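Local coordinates for stage III sporulation protein AB (Bacillus subtilis, PDB 6BS9) that is essential for sporulation and probably serves as a part of a secretion-system-like transport apparatus, seen here as a helical fragment of the protein, at residues Lys90-Gly93 / Glu94-Ile98; Ala64-Ala67 / Trp68-Leu72; Asp100-Ser103 / Gln104-Ile108. One frame throughout, in Å; residues are numbered along the deposited sequence.

Contact 1. Residues Lys90-Gly93 / Glu94-Ile98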
ATOM      1  N   LYS A  90      -3.879  -3.196  -5.889  1.00 42.16           N
ATOM      2  CA  LYS A  90      -5.068  -4.041  -5.943  1.00 47.51           C
ATOM      3  C   LYS A  90      -4.718  -5.471  -5.624  1.00 42.89           C
ATOM      4  O   LYS A  90      -5.418  -6.098  -4.842  1.00 40.48           O
ATOM      5  CB  LYS A  90      -5.735  -3.944  -7.329  1.00 53.21           C
ATOM      6  CG  LYS A  90      -7.103  -4.619  -7.425  1.00 64.19           C
ATOM      7  CD  LYS A  90      -7.735  -4.471  -8.818  1.00 70.93           C
ATOM      8  CE  LYS A  90      -9.191  -4.974  -8.851  1.00 75.70           C
ATOM      9  NZ  LYS A  90     -10.028  -4.344  -9.932  1.00 75.96           N
ATOM     10  N   GLN A  91      -3.655  -6.002  -6.229  1.00 43.12           N
ATOM     11  CA  GLN A  91      -3.176  -7.379  -5.896  1.00 44.33           C
ATOM     12  C   GLN A  91      -2.801  -7.515  -4.418  1.00 38.66           C
ATOM     13  O   GLN A  91      -3.064  -8.545  -3.809  1.00 38.32           O
ATOM     14  CB  GLN A  91      -2.148  -8.072  -6.875  1.00 49.02           C
ATOM     15  CG  GLN A  91      -1.070  -7.311  -7.637  1.00 53.82           C
ATOM     16  CD  GLN A  91       0.157  -8.208  -8.032  0.50 50.22           C
ATOM     17  OE1 GLN A  91       1.296  -7.813  -7.853  0.50 45.90           O
ATOM     18  NE2 GLN A  91      -0.101  -9.408  -8.540  0.50 50.49           N
ATOM     19  N   PHE A  92      -2.266  -6.460  -3.819  1.00 36.50           N
ATOM     20  CA  PHE A  92      -2.047  -6.478  -2.381  1.00 36.30           C
ATOM     21  C   PHE A  92      -3.374  -6.659  -1.601  1.00 38.42           C
ATOM     22  O   PHE A  92      -3.440  -7.441  -0.666  1.00 38.62           O
ATOM     23  CB  PHE A  92      -1.257  -5.247  -1.889  1.00 32.92           C
ATOM     24  CG  PHE A  92      -1.135  -5.157  -0.393  1.00 29.52           C
ATOM     25  CD1 PHE A  92      -0.246  -5.912   0.272  1.00 29.26           C
ATOM     26  CD2 PHE A  92      -1.938  -4.316   0.343  1.00 28.18           C
ATOM     27  CE1 PHE A  92      -0.107  -5.822   1.671  1.00 29.16           C
ATOM     28  CE2 PHE A  92      -1.853  -4.261   1.709  1.00 28.46           C
ATOM     29  CZ  PHE A  92      -0.930  -5.012   2.388  1.00 27.81           C
ATOM     30  N   GLY A  93      -4.426  -5.930  -1.968  1.00 41.15           N
ATOM     31  CA  GLY A  93      -5.738  -6.166  -1.359  1.00 41.64           C
ATOM     32  C   GLY A  93      -6.219  -7.608  -1.477  1.00 41.11           C
ATOM     33  O   GLY A  93      -6.640  -8.191  -0.498  1.00 43.75           O
ATOM     34  N   GLU A  94      -6.150  -8.165  -2.677  1.00 43.68           N
ATOM     35  CA  GLU A  94      -6.573  -9.536  -2.986  1.00 44.88           C
ATOM     36  C   GLU A  94      -5.806 -10.494  -2.083  1.00 43.19           C
ATOM     37  O   GLU A  94      -6.387 -11.372  -1.431  1.00 45.89           O
ATOM     38  CB  GLU A  94      -6.361  -9.820  -4.500  1.00 50.76           C
ATOM     39  CG  GLU A  94      -6.939  -8.730  -5.461  1.00 56.63           C
ATOM     40  CD  GLU A  94      -8.189  -9.021  -6.310  1.00 66.77           C
ATOM     41  OE1 GLU A  94      -8.282  -8.380  -7.423  1.00 66.64           O
ATOM     42  OE2 GLU A  94      -9.099  -9.795  -5.880  1.00 75.85           O
ATOM     43  N   THR A  95      -4.536 -10.189  -1.855  1.00 40.80           N
ATOM     44  CA  THR A  95      -3.722 -10.912  -0.927  1.00 43.45           C
ATOM     45  C   THR A  95      -4.192 -10.983   0.507  1.00 42.70           C
ATOM     46  O   THR A  95      -3.846 -11.905   1.267  1.00 46.09           O
ATOM     47  CB  THR A  95      -2.287 -10.288  -0.972  1.00 49.36           C
ATOM     48  OG1 THR A  95      -1.678 -10.581  -2.228  1.00 48.08           O
ATOM     49  CG2 THR A  95      -1.370 -10.755   0.135  1.00 49.09           C
ATOM     50  N   LEU A  96      -4.894  -9.970   0.970  1.00 45.39           N
ATOM     51  CA  LEU A  96      -5.362  -9.966   2.373  1.00 44.66           C
ATOM     52  C   LEU A  96      -6.387 -11.041   2.629  1.00 42.39           C
ATOM     53  O   LEU A  96      -6.716 -11.333   3.788  1.00 44.50           O
ATOM     54  CB  LEU A  96      -5.896  -8.552   2.746  1.00 43.94           C
ATOM     55  CG  LEU A  96      -4.834  -7.456   2.571  1.00 43.43           C
ATOM     56  CD1 LEU A  96      -5.396  -6.070   2.695  1.00 44.15           C
ATOM     57  CD2 LEU A  96      -3.709  -7.630   3.539  1.00 45.29           C
ATOM     58  N   GLY A  97      -7.022 -11.456   1.544  1.00 43.92           N
ATOM     59  CA  GLY A  97      -8.010 -12.508   1.578  1.00 48.19           C
ATOM     60  C   GLY A  97      -7.532 -13.898   1.306  1.00 49.44           C
ATOM     61  O   GLY A  97      -8.347 -14.795   1.235  1.00 53.24           O
ATOM     62  N   ILE A  98      -6.220 -14.089   1.185  1.00 50.47           N
ATOM     63  CA  ILE A  98      -5.626 -15.415   1.116  1.00 50.85           C
ATOM     64  C   ILE A  98      -5.594 -16.054   2.524  1.00 49.27           C
ATOM     65  O   ILE A  98      -4.993 -15.531   3.436  1.00 46.95           O
ATOM     66  CB  ILE A  98      -4.221 -15.365   0.438  1.00 52.41           C
ATOM     67  CG1 ILE A  98      -4.361 -14.859  -1.003  1.00 50.83           C
ATOM     68  CG2 ILE A  98      -3.553 -16.742   0.427  1.00 51.79           C
ATOM     69  CD1 ILE A  98      -3.029 -14.682  -1.714  1.00 50.06           C
TER
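Phe92 and Leu96 cross at an angle on one flank of helix 83-95, the aromatic CZ meeting the leucine methyl CD2 at 4.0 Å while CD1 lies beside CE2. A chi1 of 174° carries CG of Phe92 to the side opposite its own backbone nitrogen, which swings the ring along the helix toward the residue one turn further on. Both side chains continue onto helix 2-26, Phe92 against Leu17 and Leu96 against Ile24. On another flank Lys90 and Glu94 run side by side and point the same way. Their contact is through the lysine methylenes, CE lying 3.8 Å from Glu94 OE1, whereas Lys90 NZ stays 5.1 Å from that oxygen; the opposite charges may attract, but their charged atoms do not meet.

The setting is the C-terminal end of a helix, illustrating how a helix passes into a turn: Leu96 N bonds to Gly93 O at 2.9 Å and only weakly to Phe92 O, and a type I beta turn runs from Thr95 to Ile98. Thr95 plays a double part here. Its OG1, set beside its own backbone N by chi1 of -69°, bonds to Gln91 O at 2.9 Å, and its backbone N reaches the same oxygen at 2.9 Å from the opposite face of the carbonyl plane. With a valine in its place, Gln91 O would probably keep just one of these two donors and lose the side-chain grip on that carbonyl. The methyl CG2 of Thr95 meanwhile turns to Ile108 of helix 101-128.

Contact 2. Residues Ala64-Ala67 / Trp68-Leu72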
ATOM      1  N   ALA A  64     -10.762  -7.281   5.181  1.00 38.10           N
ATOM      2  CA  ALA A  64      -9.630  -6.385   4.971  1.00 38.53           C
ATOM      3  C   ALA A  64      -9.423  -6.114   3.486  1.00 38.80           C
ATOM      4  O   ALA A  64      -9.144  -5.002   3.088  1.00 37.89           O
ATOM      5  CB  ALA A  64      -8.380  -6.961   5.609  1.00 39.02           C
ATOM      6  N   LYS A  65      -9.645  -7.144   2.675  1.00 39.33           N
ATOM      7  CA  LYS A  65      -9.560  -7.038   1.238  1.00 39.78           C
ATOM      8  C   LYS A  65     -10.516  -6.009   0.705  1.00 40.31           C
ATOM      9  O   LYS A  65     -10.134  -5.193  -0.139  1.00 41.78           O
ATOM     10  CB  LYS A  65      -9.807  -8.402   0.615  1.00 43.80           C
ATOM     11  CG  LYS A  65      -9.985  -8.457  -0.890  1.00 48.30           C
ATOM     12  CD  LYS A  65     -10.517  -9.835  -1.274  1.00 53.64           C
ATOM     13  CE  LYS A  65     -10.624 -10.017  -2.777  1.00 59.15           C
ATOM     14  NZ  LYS A  65     -11.525  -8.989  -3.389  1.00 63.34           N
ATOM     15  N   THR A  66     -11.765  -6.056   1.149  1.00 41.71           N
ATOM     16  CA  THR A  66     -12.751  -5.153   0.625  1.00 41.82           C
ATOM     17  C   THR A  66     -12.402  -3.732   1.113  1.00 42.86           C
ATOM     18  O   THR A  66     -12.452  -2.775   0.324  1.00 42.73           O
ATOM     19  CB  THR A  66     -14.164  -5.574   1.091  1.00 44.44           C
ATOM     20  OG1 THR A  66     -14.474  -6.864   0.562  1.00 43.41           O
ATOM     21  CG2 THR A  66     -15.252  -4.574   0.678  1.00 42.48           C
ATOM     22  N   ALA A  67     -12.043  -3.605   2.383  1.00 38.50           N
ATOM     23  CA  ALA A  67     -11.673  -2.295   2.952  1.00 39.17           C
ATOM     24  C   ALA A  67     -10.500  -1.663   2.244  1.00 38.46           C
ATOM     25  O   ALA A  67     -10.509  -0.439   1.977  1.00 40.12           O
ATOM     26  CB  ALA A  67     -11.347  -2.406   4.429  1.00 38.59           C
ATOM     27  N   TRP A  68      -9.532  -2.489   1.884  1.00 36.98           N
ATOM     28  CA  TRP A  68      -8.410  -2.008   1.109  1.00 36.10           C
ATOM     29  C   TRP A  68      -8.785  -1.493  -0.306  1.00 37.95           C
ATOM     30  O   TRP A  68      -8.391  -0.374  -0.701  1.00 33.28           O
ATOM     31  CB  TRP A  68      -7.357  -3.077   0.977  1.00 32.77           C
ATOM     32  CG  TRP A  68      -6.220  -2.590   0.263  1.00 31.09           C
ATOM     33  CD1 TRP A  68      -5.943  -2.742  -1.080  1.00 31.71           C
ATOM     34  CD2 TRP A  68      -5.169  -1.774   0.782  1.00 31.59           C
ATOM     35  NE1 TRP A  68      -4.719  -2.151  -1.396  1.00 30.30           N
ATOM     36  CE2 TRP A  68      -4.247  -1.530  -0.280  1.00 31.26           C
ATOM     37  CE3 TRP A  68      -4.883  -1.226   2.051  1.00 31.06           C
ATOM     38  CZ2 TRP A  68      -3.122  -0.740  -0.099  1.00 30.88           C
ATOM     39  CZ3 TRP A  68      -3.728  -0.470   2.229  1.00 27.51           C
ATOM     40  CH2 TRP A  68      -2.874  -0.257   1.189  1.00 29.88           C
ATOM     41  N   GLU A  69      -9.549  -2.292  -1.028  1.00 43.86           N
ATOM     42  CA  GLU A  69      -9.993  -1.930  -2.380  1.00 49.45           C
ATOM     43  C   GLU A  69     -10.751  -0.623  -2.378  1.00 47.26           C
ATOM     44  O   GLU A  69     -10.480   0.250  -3.199  1.00 49.83           O
ATOM     45  CB  GLU A  69     -10.880  -2.996  -3.035  1.00 55.90           C
ATOM     46  CG  GLU A  69     -10.185  -3.697  -4.171  1.00 68.69           C
ATOM     47  CD  GLU A  69      -9.500  -4.982  -3.787  1.00 74.25           C
ATOM     48  OE1 GLU A  69     -10.273  -5.947  -3.580  1.00 69.33           O
ATOM     49  OE2 GLU A  69      -8.229  -5.010  -3.780  1.00 74.90           O
ATOM     50  N   GLN A  70     -11.676  -0.486  -1.440  1.00 44.51           N
ATOM     51  CA  GLN A  70     -12.474   0.732  -1.299  1.00 45.02           C
ATOM     52  C   GLN A  70     -11.584   1.943  -0.989  1.00 40.77           C
ATOM     53  O   GLN A  70     -11.736   2.982  -1.575  1.00 42.64           O
ATOM     54  CB  GLN A  70     -13.544   0.523  -0.221  1.00 51.82           C
ATOM     55  CG  GLN A  70     -14.931   1.032  -0.581  1.00 64.36           C
ATOM     56  CD  GLN A  70     -16.008   0.672   0.455  1.00 74.01           C
ATOM     57  OE1 GLN A  70     -16.668   1.566   1.023  1.00 78.98           O
ATOM     58  NE2 GLN A  70     -16.198  -0.646   0.713  1.00 74.39           N
ATOM     59  N   SER A  71     -10.616   1.787  -0.092  1.00 37.36           N
ATOM     60  CA  SER A  71      -9.760   2.895   0.258  1.00 38.06           C
ATOM     61  C   SER A  71      -8.868   3.287  -0.878  1.00 36.70           C
ATOM     62  O   SER A  71      -8.653   4.459  -1.171  1.00 36.49           O
ATOM     63  CB  SER A  71      -8.912   2.552   1.489  1.00 37.05           C
ATOM     64  OG  SER A  71      -9.697   2.000   2.525  1.00 34.91           O
ATOM     65  N   LEU A  72      -8.394   2.291  -1.559  1.00 39.14           N
ATOM     66  CA  LEU A  72      -7.591   2.536  -2.730  1.00 42.93           C
ATOM     67  C   LEU A  72      -8.294   3.386  -3.826  1.00 42.67           C
ATOM     68  O   LEU A  72      -7.690   4.318  -4.394  1.00 39.29           O
ATOM     69  CB  LEU A  72      -7.105   1.183  -3.273  1.00 43.02           C
ATOM     70  CG  LEU A  72      -6.196   1.189  -4.488  1.00 45.35           C
ATOM     71  CD1 LEU A  72      -4.887   1.912  -4.162  1.00 43.34           C
ATOM     72  CD2 LEU A  72      -5.960  -0.262  -4.927  1.00 46.58           C
TER
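The indole of Trp68 leaves the helix through a CB that touches Ala64 O at 3.4 Å, and from there the ring leads away from the preceding turn. Two of its neighbours are aromatic: Phe53 and Phe92 each pack against it edge-to-face, and Leu96 and Leu49 add aliphatic contacts. The indole projects from the helix flank, and NE1 gives its hydrogen to Leu89 O, so the one polar atom of this buried ring is satisfied. Of the other flat groups, the carboxylate of Glu69 is paired with Lys65 one turn back, while the amide of Gln70 merely lies near the methyl of Thr66.

This is the i to i+4 pattern of an alpha helix, here helix 64-75 in an all-helical fold, with a buried flank carrying Ala67 and Trp68 and a more polar one carrying Lys65 and Glu69. Trp68 N bonds to Ala64 O at 2.8 Å, and Gln70 N meets Thr66 O at 3.0 Å.

Lys65 and Glu69 cross obliquely. The lysine chain is extended until its last torsion, where it bends (chi4 -59°) and brings NZ to Glu69 OE1 at 3.3 Å, a salt bridge whose hydrogen bond is weak. Lys65 NZ has a second, long and weak ion-pair partner in Glu94, so the ammonium is near a carboxylate of its own helix and, more distantly, one of helix 83-95. Beside them Thr66 and Gln70 point the same way, the methyl CG2 lying 4.0 Å from Gln70 NE2, while Thr66 OG1 is hydrogen-bonded to Ser63 OG.

At the far end, Ala67 O takes two donors from opposite faces of its plane: Ser71 N at 3.0 Å and Ser71 OG at 2.6 Å.

Contact 3. Residues Asp100-Ser103 / Gln104-Ile108; sequences DRIS and QQKHI. With SO4 (sulfate ion), chain E.
Asp100 and Gln104 close the first turn of helix 101-128, Gln104 N bonding to Asp100 O at 3.0 Å, and the same i to i+4 step is repeated from Arg101 to Gln105, Ile102 to Lys106 and Ser103 to His107. Asp100 itself is the N-cap. Its CG points directly away from the backbone N (chi1 -179°), which turns the carboxylate back over the helix start, where OD2 accepts from Ser103 N at 2.8 Å, nearly along the C-O axis and with a straight N-H (163°).

One turn further on, the imidazole of His107 presents its edge to Ser103: the carbonyl oxygen Ser103 O lies near the ring plane, 3.2 Å from CD2, and Ser103 OG is 3.7 Å from the same carbon. The aliphatic part of Lys106 lies over Ile102 O, with its CG 3.2 Å from that oxygen. Gln104 runs extended toward helix 83-95, where NE2 is hydrogen-bonded to Thr95 O, while its chain also touches Ile24 and Met25.

A sulfate, probably from the crystallisation liquor, sits to the side of the helix start, held by two backbone N-H groups: Asp100 N bonds to sulfate O2 at 3.0 Å, and His99 N is the second donor. The Asp100 carboxylate instead answers Ser103 N within the first turn, where the partial positive charge of the helix end would probably favour its negative charge.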
ATOM      1  N   ASP A 100      -4.371 -19.379   3.296  1.00 54.00           N
ATOM      2  CA  ASP A 100      -3.113 -20.111   3.537  1.00 51.60           C
ATOM      3  C   ASP A 100      -2.042 -19.135   4.001  1.00 52.12           C
ATOM      4  O   ASP A 100      -1.757 -18.159   3.296  1.00 54.20           O
ATOM      5  CB  ASP A 100      -2.651 -20.786   2.249  1.00 51.64           C
ATOM      6  CG  ASP A 100      -1.354 -21.581   2.428  1.00 53.16           C
ATOM      7  OD1 ASP A 100      -1.441 -22.786   2.712  1.00 54.70           O
ATOM      8  OD2 ASP A 100      -0.247 -21.014   2.331  1.00 49.69           O
ATOM      9  N   ARG A 101      -1.481 -19.347   5.185  1.00 49.89           N
ATOM     10  CA  ARG A 101      -0.592 -18.350   5.802  1.00 52.57           C
ATOM     11  C   ARG A 101       0.685 -18.081   4.963  1.00 47.74           C
ATOM     12  O   ARG A 101       1.082 -16.933   4.769  1.00 46.77           O
ATOM     13  CB  ARG A 101      -0.382 -18.727   7.293  1.00 60.38           C
ATOM     14  CG  ARG A 101       0.982 -18.536   7.955  1.00 66.35           C
ATOM     15  CD  ARG A 101       1.564 -19.895   8.224  1.00 77.20           C
ATOM     16  NE  ARG A 101       2.806 -19.837   8.959  1.00 85.65           N
ATOM     17  CZ  ARG A 101       3.567 -20.896   9.164  1.00 90.22           C
ATOM     18  NH1 ARG A 101       3.232 -22.087   8.651  1.00 89.10           N
ATOM     19  NH2 ARG A 101       4.675 -20.755   9.871  1.00 96.71           N
ATOM     20  N   ILE A 102       1.270 -19.134   4.424  1.00 47.40           N
ATOM     21  CA  ILE A 102       2.562 -19.031   3.741  1.00 45.85           C
ATOM     22  C   ILE A 102       2.372 -18.383   2.389  1.00 44.95           C
ATOM     23  O   ILE A 102       3.161 -17.531   1.992  1.00 40.51           O
ATOM     24  CB  ILE A 102       3.212 -20.404   3.559  1.00 46.17           C
ATOM     25  CG1 ILE A 102       3.660 -20.953   4.902  1.00 49.23           C
ATOM     26  CG2 ILE A 102       4.430 -20.361   2.626  1.00 44.70           C
ATOM     27  CD1 ILE A 102       3.842 -22.467   4.907  1.00 51.13           C
ATOM     28  N   SER A 103       1.301 -18.790   1.714  1.00 43.89           N
ATOM     29  CA  SER A 103       0.951 -18.230   0.431  1.00 44.47           C
ATOM     30  C   SER A 103       0.631 -16.733   0.543  1.00 41.31           C
ATOM     31  O   SER A 103       1.138 -15.928  -0.228  1.00 39.31           O
ATOM     32  CB  SER A 103      -0.228 -19.004  -0.156  1.00 46.63           C
ATOM     33  OG  SER A 103      -0.406 -18.664  -1.491  1.00 53.00           O
ATOM     34  N   GLN A 104      -0.106 -16.354   1.571  1.00 40.15           N
ATOM     35  CA  GLN A 104      -0.388 -14.942   1.808  1.00 42.30           C
ATOM     36  C   GLN A 104       0.909 -14.143   1.985  1.00 42.07           C
ATOM     37  O   GLN A 104       1.134 -13.096   1.355  1.00 42.75           O
ATOM     38  CB  GLN A 104      -1.297 -14.721   3.031  1.00 40.94           C
ATOM     39  CG  GLN A 104      -1.471 -13.239   3.374  1.00 44.79           C
ATOM     40  CD  GLN A 104      -2.487 -12.963   4.500  1.00 46.80           C
ATOM     41  OE1 GLN A 104      -2.198 -13.220   5.689  1.00 47.00           O
ATOM     42  NE2 GLN A 104      -3.607 -12.390   4.147  1.00 45.03           N
ATOM     43  N   GLN A 105       1.750 -14.659   2.849  1.00 41.35           N
ATOM     44  CA  GLN A 105       3.024 -14.024   3.130  1.00 43.90           C
ATOM     45  C   GLN A 105       3.852 -13.810   1.856  1.00 41.36           C
ATOM     46  O   GLN A 105       4.386 -12.726   1.635  1.00 42.17           O
ATOM     47  CB  GLN A 105       3.788 -14.889   4.143  1.00 47.81           C
ATOM     48  CG  GLN A 105       4.817 -14.137   4.926  1.00 54.01           C
ATOM     49  CD  GLN A 105       6.221 -14.436   4.499  1.00 61.68           C
ATOM     50  OE1 GLN A 105       6.811 -15.443   4.919  1.00 70.67           O
ATOM     51  NE2 GLN A 105       6.812 -13.527   3.719  1.00 65.27           N
ATOM     52  N   LYS A 106       3.953 -14.853   1.023  1.00 38.45           N
ATOM     53  CA  LYS A 106       4.720 -14.784  -0.197  1.00 36.13           C
ATOM     54  C   LYS A 106       4.073 -13.840  -1.190  1.00 33.64           C
ATOM     55  O   LYS A 106       4.797 -13.129  -1.895  1.00 30.87           O
ATOM     56  CB  LYS A 106       4.992 -16.200  -0.787  1.00 38.02           C
ATOM     57  CG  LYS A 106       5.748 -17.094   0.173  1.00 38.70           C
ATOM     58  CD  LYS A 106       7.128 -16.495   0.539  1.00 39.68           C
ATOM     59  CE  LYS A 106       7.874 -17.378   1.537  1.00 42.32           C
ATOM     60  NZ  LYS A 106       9.181 -16.761   1.864  1.00 45.29           N
ATOM     61  N   HIS A 107       2.742 -13.775  -1.216  1.00 33.39           N
ATOM     62  CA  HIS A 107       2.089 -12.809  -2.125  1.00 35.08           C
ATOM     63  C   HIS A 107       2.254 -11.355  -1.639  1.00 34.31           C
ATOM     64  O   HIS A 107       2.375 -10.443  -2.467  1.00 32.06           O
ATOM     65  CB  HIS A 107       0.626 -13.192  -2.420  1.00 36.32           C
ATOM     66  CG  HIS A 107       0.486 -14.290  -3.430  1.00 37.88           C
ATOM     67  ND1 HIS A 107       0.371 -14.040  -4.781  1.00 42.34           N
ATOM     68  CD2 HIS A 107       0.605 -15.626  -3.320  1.00 38.91           C
ATOM     69  CE1 HIS A 107       0.382 -15.178  -5.461  1.00 41.27           C
ATOM     70  NE2 HIS A 107       0.510 -16.159  -4.592  1.00 41.00           N
ATOM     71  N   ILE A 108       2.357 -11.149  -0.324  1.00 33.80           N
ATOM     72  CA  ILE A 108       2.686  -9.815   0.192  1.00 33.80           C
ATOM     73  C   ILE A 108       4.080  -9.438  -0.182  1.00 32.50           C
ATOM     74  O   ILE A 108       4.322  -8.313  -0.669  1.00 31.16           O
ATOM     75  CB  ILE A 108       2.528  -9.676   1.701  1.00 35.18           C
ATOM     76  CG1 ILE A 108       1.056  -9.871   2.066  1.00 37.27           C
ATOM     77  CG2 ILE A 108       3.018  -8.294   2.138  1.00 32.90           C
ATOM     78  CD1 ILE A 108       0.711  -9.872   3.550  1.00 36.41           C
TER
HETATM   79  S   SO4 E 201      -6.852 -19.337   0.143  1.00 75.23           S
HETATM   80  O1  SO4 E 201      -7.585 -20.538   0.617  1.00 78.79           O
HETATM   81  O2  SO4 E 201      -5.425 -19.438   0.532  1.00 79.24           O
HETATM   82  O3  SO4 E 201      -6.938 -19.196  -1.330  1.00 72.48           O
HETATM   83  O4  SO4 E 201      -7.480 -18.176   0.789  1.00 80.45           O

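In the fold
The three contacts follow one another along the chain, contact 2 on helix 64-75, contact 1 on helix 83-95 and contact 3 on helix 101-128, and all lie in the spore_III_AB family region. Contact 1 is the middle member in space as well: its centre is about 9 Å from that of contact 2 and about 10 Å from that of contact 3, and it touches both. Gly93 CA rests 3.4 Å from Trp68 CD1 on one flank. Contacts 2 and 3 do not touch, their centres being about 18 Å and their nearest atoms about 7 Å apart. At this end of the helical bundle contact 1 thus joins the other two, lying between them.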